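PDB 3FQ6: methyltransferase from Bacteroides thetaiotaomicron, which probably transfers methyl groups, as expected of a domain of the tetrapyrrole (corrin/porphyrin) methylase family, although its substrate is not established. Local coordinates for residues 30-33 with 34-38; 59-62 with 63-67; 95-98 with 99-102; 76-79 with 80-84. All blocks are in the same frame, centred on the assembly; numbering follows the deposited sequence.

Interaction 1 of 4, residues 30-33 with 34-38; sequences KGRQ and TRLKA. With SO4 (sulfate ion), chain C.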
loop_
_atom_site.group_PDB
_atom_site.type_symbol
_atom_site.label_atom_id
_atom_site.label_comp_id
_atom_site.label_asym_id
_atom_site.label_seq_id
_atom_site.Cartn_x
_atom_site.Cartn_y
_atom_site.Cartn_z
ATOM N N LYS A 30 -2.820 4.335 18.794
ATOM C CA LYS A 30 -2.518 5.770 18.940
ATOM C C LYS A 30 -1.914 6.394 17.669
ATOM O O LYS A 30 -1.083 5.772 16.993
ATOM C CB LYS A 30 -1.620 6.003 20.162
ATOM C CG LYS A 30 -0.640 4.848 20.448
ATOM C CD LYS A 30 -0.693 4.403 21.910
ATOM C CE LYS A 30 -1.993 3.650 22.205
ATOM N NZ LYS A 30 -2.256 3.375 23.673
ATOM N N GLY A 31 -2.381 7.590 17.306
ATOM C CA GLY A 31 -1.829 8.335 16.165
ATOM C C GLY A 31 -2.027 7.783 14.759
ATOM O O GLY A 31 -1.546 8.378 13.777
ATOM N N ARG A 32 -2.742 6.667 14.636
ATOM C CA ARG A 32 -3.039 6.103 13.315
ATOM C C ARG A 32 -3.954 6.957 12.413
ATOM O O ARG A 32 -3.674 7.165 11.228
ATOM C CB ARG A 32 -3.658 4.722 13.459
ATOM C CG ARG A 32 -3.892 4.062 12.105
ATOM C CD ARG A 32 -4.691 2.793 12.270
ATOM N NE ARG A 32 -4.708 1.954 11.073
ATOM C CZ ARG A 32 -3.686 1.211 10.650
ATOM N NH1 ARG A 32 -3.826 0.458 9.585
ATOM N NH2 ARG A 32 -2.530 1.202 11.298
ATOM N N GLN A 33 -5.068 7.405 12.984
ATOM C CA GLN A 33 -6.118 8.096 12.260
ATOM C C GLN A 33 -5.600 9.469 11.873
ATOM O O GLN A 33 -5.909 9.960 10.783
ATOM C CB GLN A 33 -7.379 8.201 13.137
ATOM C CG GLN A 33 -8.569 8.827 12.440
ATOM C CD GLN A 33 -9.716 9.171 13.368
ATOM O OE1 GLN A 33 -9.529 9.514 14.550
ATOM N NE2 GLN A 33 -10.926 9.105 12.827
ATOM N N THR A 34 -4.817 10.062 12.782
ATOM C CA THR A 34 -4.078 11.279 12.539
ATOM C C THR A 34 -3.240 11.170 11.261
ATOM O O THR A 34 -3.261 12.085 10.421
ATOM C CB THR A 34 -3.172 11.572 13.726
ATOM O OG1 THR A 34 -3.981 11.997 14.818
ATOM C CG2 THR A 34 -2.153 12.655 13.420
ATOM N N ARG A 35 -2.500 10.064 11.122
ATOM C CA ARG A 35 -1.665 9.848 9.940
ATOM C C ARG A 35 -2.596 9.712 8.726
ATOM O O ARG A 35 -2.387 10.354 7.682
ATOM C CB ARG A 35 -0.745 8.611 10.073
ATOM C CG ARG A 35 0.309 8.629 11.218
ATOM C CD ARG A 35 1.446 9.605 11.048
ATOM N NE ARG A 35 1.897 9.633 9.664
ATOM C CZ ARG A 35 1.924 10.724 8.892
ATOM N NH1 ARG A 35 1.568 11.909 9.384
ATOM N NH2 ARG A 35 2.326 10.639 7.625
ATOM N N LEU A 36 -3.648 8.916 8.883
ATOM C CA LEU A 36 -4.573 8.718 7.788
ATOM C C LEU A 36 -5.216 10.013 7.339
ATOM O O LEU A 36 -5.363 10.217 6.136
ATOM C CB LEU A 36 -5.649 7.695 8.132
ATOM C CG LEU A 36 -5.192 6.247 8.304
ATOM C CD1 LEU A 36 -6.176 5.575 9.187
ATOM C CD2 LEU A 36 -5.079 5.540 6.983
ATOM N N LYS A 37 -5.588 10.885 8.275
ATOM C CA LYS A 37 -6.228 12.140 7.898
ATOM C C LYS A 37 -5.283 13.038 7.099
ATOM O O LYS A 37 -5.663 13.585 6.060
ATOM C CB LYS A 37 -6.820 12.876 9.107
ATOM C CG LYS A 37 -8.061 12.196 9.679
ATOM C CD LYS A 37 -9.043 13.192 10.306
ATOM C CE LYS A 37 -10.300 12.460 10.776
ATOM N NZ LYS A 37 -11.466 13.308 11.245
ATOM N N ALA A 38 -4.043 13.153 7.574
ATOM C CA ALA A 38 -2.991 13.902 6.888
ATOM C C ALA A 38 -2.682 13.305 5.511
ATOM O O ALA A 38 -2.469 14.054 4.532
ATOM C CB ALA A 38 -1.734 13.947 7.749
HETATM S S SO4 C . -5.540 9.135 16.680
HETATM O O1 SO4 C . -6.482 10.203 16.964
HETATM O O2 SO4 C . -4.689 8.907 17.850
HETATM O O3 SO4 C . -6.236 7.902 16.282
HETATM O O4 SO4 C . -4.692 9.604 15.589
#
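A sulfate ion joins G31 to T34 at the start of helix 32-39, held by three donors. The amide of G31, the N-cap residue, reaches sulfate O2 (N to O2 2.7 Å), whereas T34 grips O4 twice, through its backbone N at 2.8 Å and its hydroxyl OG1 at 2.6 Å. The torsion of T34 explains the double grip: OG1 stands beside its own backbone N (chi1 -72°), which lets both donors converge on one oxygen. Q33 flanks the ion with CB, 3.4 Å from sulfate O3. Below this site the first helical turns form, with L36 N bonded to R32 O and K37 N to Q33 O at 2.7 Å. The bond from R35 N to G31 O is longer, its donor lying above the carbonyl plane, and R35 CG crowds the same oxygen at 3.2 Å. R32 runs extended past L36, its CG 4.0 Å from L36 CD1, and takes its guanidinium on to P27 O. Q33 and K37 lie side by side, pointing the same way, and both reach a second sulfate. The ions probably come from the crystallisation liquor, yet the first site illustrates the anion-binding helix N-terminus, where amides of the opening turn and the helix dipole would favour negative charge, here at the head of the helix in a beta-alpha-beta unit.

Interaction 2 of 4, residues 59-62 with 63-67; sequences LTQF and AEYFG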
loop_
_atom_site.group_PDB
_atom_site.type_symbol
_atom_site.label_atom_id
_atom_site.label_comp_id
_atom_site.label_asym_id
_atom_site.label_seq_id
_atom_site.Cartn_x
_atom_site.Cartn_y
_atom_site.Cartn_z
ATOM N N LEU A 59 -5.966 -2.229 3.562
ATOM C CA LEU A 59 -6.506 -1.885 2.246
ATOM C C LEU A 59 -7.961 -1.428 2.330
ATOM O O LEU A 59 -8.386 -0.565 1.562
ATOM C CB LEU A 59 -6.413 -3.067 1.292
ATOM C CG LEU A 59 -5.023 -3.605 1.007
ATOM C CD1 LEU A 59 -5.115 -4.830 0.090
ATOM C CD2 LEU A 59 -4.172 -2.473 0.404
ATOM N N THR A 60 -8.714 -1.985 3.280
ATOM C CA THR A 60 -10.119 -1.608 3.487
ATOM C C THR A 60 -10.201 -0.199 4.069
ATOM O O THR A 60 -10.884 0.674 3.551
ATOM C CB THR A 60 -10.792 -2.636 4.396
ATOM O OG1 THR A 60 -10.622 -3.929 3.804
ATOM C CG2 THR A 60 -12.277 -2.343 4.576
ATOM N N GLN A 61 -9.467 0.028 5.141
ATOM C CA GLN A 61 -9.347 1.359 5.685
ATOM C C GLN A 61 -8.844 2.402 4.683
ATOM O O GLN A 61 -9.313 3.541 4.724
ATOM C CB GLN A 61 -8.408 1.323 6.855
ATOM C CG GLN A 61 -8.679 2.361 7.835
ATOM C CD GLN A 61 -8.023 2.054 9.128
ATOM O OE1 GLN A 61 -7.070 1.268 9.187
ATOM N NE2 GLN A 61 -8.512 2.675 10.191
ATOM N N PHE A 62 -7.896 2.022 3.812
ATOM C CA PHE A 62 -7.430 2.902 2.725
ATOM C C PHE A 62 -8.559 3.252 1.753
ATOM O O PHE A 62 -8.630 4.384 1.286
ATOM C CB PHE A 62 -6.247 2.288 1.928
ATOM C CG PHE A 62 -4.891 2.360 2.629
ATOM C CD1 PHE A 62 -4.752 2.873 3.938
ATOM C CD2 PHE A 62 -3.764 1.844 2.005
ATOM C CE1 PHE A 62 -3.509 2.910 4.593
ATOM C CE2 PHE A 62 -2.512 1.882 2.637
ATOM C CZ PHE A 62 -2.377 2.410 3.932
ATOM N N ALA A 63 -9.445 2.308 1.437
ATOM C CA ALA A 63 -10.548 2.671 0.575
ATOM C C ALA A 63 -11.434 3.696 1.305
ATOM O O ALA A 63 -11.911 4.650 0.697
ATOM C CB ALA A 63 -11.338 1.458 0.125
ATOM N N GLU A 64 -11.586 3.540 2.616
ATOM C CA GLU A 64 -12.399 4.446 3.441
ATOM C C GLU A 64 -11.834 5.864 3.285
ATOM O O GLU A 64 -12.537 6.805 2.928
ATOM C CB GLU A 64 -12.224 4.006 4.894
ATOM C CG GLU A 64 -13.395 3.862 5.808
ATOM C CD GLU A 64 -12.937 3.229 7.136
ATOM O OE1 GLU A 64 -12.699 3.965 8.119
ATOM O OE2 GLU A 64 -12.768 1.987 7.188
ATOM N N TYR A 65 -10.533 5.989 3.514
ATOM C CA TYR A 65 -9.870 7.299 3.547
ATOM C C TYR A 65 -9.443 7.904 2.209
ATOM O O TYR A 65 -9.467 9.108 2.054
ATOM C CB TYR A 65 -8.683 7.272 4.498
ATOM C CG TYR A 65 -9.053 7.340 5.967
ATOM C CD1 TYR A 65 -9.477 6.213 6.642
ATOM C CD2 TYR A 65 -8.980 8.545 6.683
ATOM C CE1 TYR A 65 -9.810 6.267 7.987
ATOM C CE2 TYR A 65 -9.286 8.602 8.029
ATOM C CZ TYR A 65 -9.700 7.453 8.689
ATOM O OH TYR A 65 -10.052 7.474 10.054
ATOM N N PHE A 66 -9.061 7.064 1.262
ATOM C CA PHE A 66 -8.495 7.494 -0.028
ATOM C C PHE A 66 -9.445 7.297 -1.189
ATOM O O PHE A 66 -9.215 7.878 -2.237
ATOM C CB PHE A 66 -7.182 6.735 -0.327
ATOM C CG PHE A 66 -6.177 6.848 0.768
ATOM C CD1 PHE A 66 -5.737 8.101 1.198
ATOM C CD2 PHE A 66 -5.697 5.735 1.409
ATOM C CE1 PHE A 66 -4.824 8.229 2.243
ATOM C CE2 PHE A 66 -4.788 5.871 2.481
ATOM C CZ PHE A 66 -4.358 7.117 2.891
ATOM N N GLY A 67 -10.488 6.476 -1.013
ATOM C CA GLY A 67 -11.453 6.242 -2.076
ATOM C C GLY A 67 -11.222 4.890 -2.732
ATOM O O GLY A 67 -10.083 4.447 -2.864
#
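The closing turns of helix 55-66 carry an aromatic pair one turn apart, F62 and F66, set as an offset edge-to-face stack. The ring centroids are 5.1 Å apart and the planes stand at 70°. The edge of F66 comes over one face of F62, where F66 CE2 approaches F62 CD1 to 3.3 Å; in return F62 CB lies at the edge of the F66 ring, in its plane. Both rings leave the backbone in the same sense, CG beside the backbone N (chi1 -77° for F62), and therefore run side by side. Beneath them F66 N donates to F62 O at 2.7 Å. This helix lies between two others: L36 of helix 32-39 touches F62, Q61 and Y65, while I94 of helix 90-99 meets L59 and A63. F62 also meets the ring of F48 and the side chain of L90, and an alanine here would probably open a gap among these side chains and leave the F66 edge without a face to rest on. On an adjoining side of the helix Q61 and Y65 run alongside each other, Q61 CG 4.1 Å from Y65 CE1, with amide and ring planes 66° apart. Q61 O sits at the ring edge, 3.3 Å from Y65 CD1, and also accepts Y65 N. The amide oxygen OE1 of Q61 is taken by R32 NE. The helix stops at G67, whose phi turns positive while its N still bonds to A63 O at 2.9 Å.

Interaction 3 of 4, residues 95-98 with 99-102; sequences EHFT and ATEP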
loop_
_atom_site.group_PDB
_atom_site.type_symbol
_atom_site.label_atom_id
_atom_site.label_comp_id
_atom_site.label_asym_id
_atom_site.label_seq_id
_atom_site.Cartn_x
_atom_site.Cartn_y
_atom_site.Cartn_z
ATOM N N GLU A 95 -10.735 -7.031 -3.156
ATOM C CA GLU A 95 -11.261 -8.293 -3.700
ATOM C C GLU A 95 -10.161 -9.313 -3.811
ATOM O O GLU A 95 -10.354 -10.478 -3.509
ATOM C CB GLU A 95 -11.920 -8.129 -5.065
ATOM C CG GLU A 95 -13.417 -7.902 -4.994
ATOM C CD GLU A 95 -14.169 -9.041 -4.296
ATOM O OE1 GLU A 95 -13.902 -10.233 -4.615
ATOM O OE2 GLU A 95 -15.031 -8.739 -3.427
ATOM N N HIS A 96 -8.985 -8.874 -4.226
ATOM C CA HIS A 96 -7.914 -9.829 -4.449
ATOM C C HIS A 96 -7.488 -10.495 -3.152
ATOM O O HIS A 96 -7.293 -11.691 -3.118
ATOM C CB HIS A 96 -6.699 -9.167 -5.094
ATOM C CG HIS A 96 -5.596 -10.129 -5.365
ATOM N ND1 HIS A 96 -5.427 -10.740 -6.589
ATOM C CD2 HIS A 96 -4.642 -10.638 -4.552
ATOM C CE1 HIS A 96 -4.414 -11.578 -6.518
ATOM N NE2 HIS A 96 -3.921 -11.533 -5.292
ATOM N N PHE A 97 -7.337 -9.714 -2.088
ATOM C CA PHE A 97 -6.778 -10.266 -0.870
ATOM C C PHE A 97 -7.813 -10.730 0.120
ATOM O O PHE A 97 -7.463 -11.145 1.207
ATOM C CB PHE A 97 -5.748 -9.328 -0.242
ATOM C CG PHE A 97 -4.496 -9.225 -1.045
ATOM C CD1 PHE A 97 -3.517 -10.216 -0.958
ATOM C CD2 PHE A 97 -4.306 -8.160 -1.937
ATOM C CE1 PHE A 97 -2.348 -10.149 -1.721
ATOM C CE2 PHE A 97 -3.137 -8.068 -2.704
ATOM C CZ PHE A 97 -2.155 -9.080 -2.598
ATOM N N THR A 98 -9.079 -10.671 -0.260
ATOM C CA THR A 98 -10.118 -11.337 0.510
ATOM C C THR A 98 -10.082 -12.816 0.128
ATOM O O THR A 98 -10.210 -13.700 0.989
ATOM C CB THR A 98 -11.497 -10.705 0.263
ATOM O OG1 THR A 98 -11.482 -9.369 0.766
ATOM C CG2 THR A 98 -12.632 -11.506 0.942
ATOM N N ALA A 99 -9.888 -13.065 -1.171
ATOM C CA ALA A 99 -9.669 -14.412 -1.708
ATOM C C ALA A 99 -8.523 -15.190 -0.975
ATOM O O ALA A 99 -8.808 -16.045 -0.115
ATOM C CB ALA A 99 -9.430 -14.346 -3.246
ATOM N N THR A 100 -7.259 -14.853 -1.288
ATOM C CA THR A 100 -6.065 -15.565 -0.776
ATOM C C THR A 100 -5.443 -14.937 0.487
ATOM O O THR A 100 -5.375 -13.703 0.592
ATOM C CB THR A 100 -4.952 -15.623 -1.868
ATOM O OG1 THR A 100 -4.684 -14.299 -2.346
ATOM C CG2 THR A 100 -5.348 -16.537 -3.048
ATOM N N GLU A 101 -4.969 -15.782 1.409
ATOM C CA GLU A 101 -4.214 -15.342 2.606
ATOM C C GLU A 101 -2.836 -14.706 2.358
ATOM O O GLU A 101 -1.931 -15.356 1.811
ATOM C CB GLU A 101 -4.067 -16.480 3.619
ATOM C CG GLU A 101 -5.317 -16.699 4.433
ATOM C CD GLU A 101 -6.093 -15.402 4.652
ATOM O OE1 GLU A 101 -6.794 -15.291 5.697
ATOM O OE2 GLU A 101 -6.009 -14.502 3.771
ATOM N N PRO A 102 -2.665 -13.431 2.778
ATOM C CA PRO A 102 -1.352 -12.854 2.531
ATOM C C PRO A 102 -0.374 -13.533 3.465
ATOM O O PRO A 102 -0.631 -13.674 4.666
ATOM C CB PRO A 102 -1.527 -11.353 2.863
ATOM C CG PRO A 102 -3.031 -11.133 3.037
ATOM C CD PRO A 102 -3.543 -12.491 3.505
#
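F97 overlaps P102 obliquely, its CD1 lying 4.1 Å from the pyrrolidine CG, so that the chain leaving helix 90-99 folds back against the aromatic ring of the last turn. That ring also meets its own neighbour, H96, whose CD2 sits 3.3 Å above the plane of the F97 ring and over its centre. Here the edge of the imidazole faces the phenyl: F97 CG lies in the plane of the H96 ring. H96 gets there because its CG is anti to the backbone N (chi1 -179°), while F97 takes a different staggered position, CG beside the backbone N. T100 approaches the imidazole more loosely, OG1 4.1 Å from H96 NE2, a van der Waals approach. A99 CB rests on H96 O at 3.4 Å. The backbone is already unwinding, since T98 N makes only a weak bond to E95 O at 3.5 Å and T100 is the first residue to abandon helical angles. T98 keeps its hydroxyl on I94 O, within the helix. Around this turn F97 packs on L55 and L59 of helix 55-66 and on V74, R76 and V86 of the sheet, and P102 also touches L55. The turn ends the helix of a beta-alpha-beta crossover, in which helix 90-99 links strand 83-87 to the parallel strand 105-110, with strand 71-77 lying between them in the sheet.

Interaction 4 of 4, residues 76-79 with 80-84; sequences REIS and KLHEE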
loop_
_atom_site.group_PDB
_atom_site.type_symbol
_atom_site.label_atom_id
_atom_site.label_comp_id
_atom_site.label_asym_id
_atom_site.label_seq_id
_atom_site.Cartn_x
_atom_site.Cartn_y
_atom_site.Cartn_z
ATOM N N ARG A 76 4.673 -8.523 -2.603
ATOM C CA ARG A 76 4.829 -9.528 -1.557
ATOM C C ARG A 76 6.035 -10.380 -1.890
ATOM O O ARG A 76 6.016 -11.056 -2.920
ATOM C CB ARG A 76 3.623 -10.477 -1.512
ATOM C CG ARG A 76 2.336 -9.939 -0.976
ATOM C CD ARG A 76 1.243 -11.032 -1.077
ATOM N NE ARG A 76 1.658 -12.331 -0.544
ATOM C CZ ARG A 76 1.267 -13.528 -1.006
ATOM N NH1 ARG A 76 1.711 -14.641 -0.422
ATOM N NH2 ARG A 76 0.458 -13.631 -2.049
ATOM N N GLU A 77 7.069 -10.320 -1.029
ATOM C CA GLU A 77 8.165 -11.318 -0.963
ATOM C C GLU A 77 7.539 -12.533 -0.353
ATOM O O GLU A 77 7.269 -12.518 0.839
ATOM C CB GLU A 77 9.245 -10.913 0.032
ATOM C CG GLU A 77 9.854 -9.570 -0.144
ATOM C CD GLU A 77 11.205 -9.658 -0.763
ATOM O OE1 GLU A 77 11.475 -8.833 -1.667
ATOM O OE2 GLU A 77 11.990 -10.562 -0.364
ATOM N N ILE A 78 7.300 -13.581 -1.129
ATOM C CA ILE A 78 6.672 -14.777 -0.580
ATOM C C ILE A 78 7.729 -15.701 -0.021
ATOM O O ILE A 78 7.450 -16.556 0.807
ATOM C CB ILE A 78 5.795 -15.487 -1.615
ATOM C CG1 ILE A 78 4.643 -14.556 -2.019
ATOM C CG2 ILE A 78 5.264 -16.805 -1.043
ATOM C CD1 ILE A 78 3.844 -14.995 -3.219
ATOM N N SER A 79 8.951 -15.506 -0.485
ATOM C CA SER A 79 10.100 -16.245 -0.009
ATOM C C SER A 79 11.267 -15.543 -0.656
ATOM O O SER A 79 11.093 -14.565 -1.370
ATOM C CB SER A 79 10.041 -17.702 -0.473
ATOM O OG SER A 79 10.720 -17.872 -1.702
ATOM N N LYS A 80 12.459 -16.041 -0.427
ATOM C CA LYS A 80 13.631 -15.502 -1.091
ATOM C C LYS A 80 13.596 -15.807 -2.600
ATOM O O LYS A 80 14.105 -15.035 -3.415
ATOM C CB LYS A 80 14.892 -16.088 -0.433
ATOM C CG LYS A 80 16.192 -15.769 -1.146
ATOM C CD LYS A 80 16.536 -14.260 -1.115
ATOM C CE LYS A 80 17.883 -13.996 -1.812
ATOM N NZ LYS A 80 18.831 -15.127 -1.591
ATOM N N LEU A 81 12.986 -16.940 -2.945
ATOM C CA LEU A 81 12.905 -17.420 -4.307
ATOM C C LEU A 81 11.688 -16.868 -5.062
ATOM O O LEU A 81 11.597 -17.001 -6.282
ATOM C CB LEU A 81 12.832 -18.941 -4.287
ATOM C CG LEU A 81 14.105 -19.816 -4.363
ATOM C CD1 LEU A 81 15.223 -19.487 -3.347
ATOM C CD2 LEU A 81 13.717 -21.288 -4.286
ATOM N N HIS A 82 10.750 -16.245 -4.355
ATOM C CA HIS A 82 9.449 -16.029 -4.945
ATOM C C HIS A 82 8.805 -14.706 -4.540
ATOM O O HIS A 82 8.685 -14.403 -3.346
ATOM C CB HIS A 82 8.550 -17.222 -4.602
ATOM C CG HIS A 82 7.177 -17.145 -5.186
ATOM N ND1 HIS A 82 6.107 -17.831 -4.654
ATOM C CD2 HIS A 82 6.688 -16.454 -6.244
ATOM C CE1 HIS A 82 5.019 -17.570 -5.357
ATOM N NE2 HIS A 82 5.345 -16.739 -6.330
ATOM N N GLU A 83 8.381 -13.919 -5.533
ATOM C CA GLU A 83 7.675 -12.655 -5.262
ATOM C C GLU A 83 6.597 -12.278 -6.307
ATOM O O GLU A 83 6.637 -12.711 -7.458
ATOM C CB GLU A 83 8.678 -11.519 -5.071
ATOM C CG GLU A 83 9.430 -11.163 -6.351
ATOM C CD GLU A 83 10.786 -10.528 -6.092
ATOM O OE1 GLU A 83 11.767 -10.949 -6.742
ATOM O OE2 GLU A 83 10.870 -9.615 -5.237
ATOM N N GLU A 84 5.649 -11.448 -5.891
ATOM C CA GLU A 84 4.534 -11.066 -6.752
ATOM C C GLU A 84 4.136 -9.595 -6.602
ATOM O O GLU A 84 4.368 -8.973 -5.558
ATOM C CB GLU A 84 3.316 -11.957 -6.486
ATOM C CG GLU A 84 2.674 -11.703 -5.123
ATOM C CD GLU A 84 1.345 -12.409 -4.955
ATOM O OE1 GLU A 84 1.110 -13.390 -5.702
ATOM O OE2 GLU A 84 0.548 -12.004 -4.068
#
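R76 and E84 form a salt bridge on one side of the sheet, NH2 lying 2.6 Å from OE2. The bond is bent, 133° at the hydrogen, with OE2 tilted out of the guanidinium plane; NH2 comes from above the carboxylate plane, the two flat groups standing 86° apart. E84 CG lies between its backbone N and carbonyl carbon (chi1 70°), and the extended chain brings OE2 alongside R76. The backbones pair as well: R76 N to E84 O and E84 N to R76 O are both 3.0 Å, the hydrogen-bonded pair of the antiparallel hairpin of strands 71-77 and 83-87. R76 NE reaches R103 O, and a leucine in its place would probably leave the E84 carboxylate without its counter-charge and that carbonyl without this donor. Toward the turn, H82 O accepts two amides, I78 N at 2.7 Å and S79 N at 3.1 Å. S79 OG takes L81 N at 2.7 Å. E77 and E83, on the opposite face, bring OE1 and OE2 to 3.7 Å, a like-charge approach. I78 leads the packing: CD1 makes a CH-pi contact over the H82 ring, 3.9 Å from the centroid, while CG1 covers one face of the R76 guanidinium.

In the fold
Along the chain the order is interaction 1, interaction 2, interaction 4 and then interaction 3. Spatially they form a row across one mixed sheet. Interactions 1 and 2, with centres about 13 Å apart, meet where helix 32-39 packs on helix 55-66. Interaction 2 touches interaction 3 through L59 and F97, joining helix 55-66 to helix 90-99, and interaction 3 in turn reaches interaction 4 where F97 packs on R76; the centres of each of these pairs are about 16 Å apart. Interactions 1 and 4, about 30 Å apart by centres, lie on opposite sides of the chain's centre. Thus local contacts, linked by side chains that touch, connect the helical layer to the hairpin ending in the edge strand 83-87.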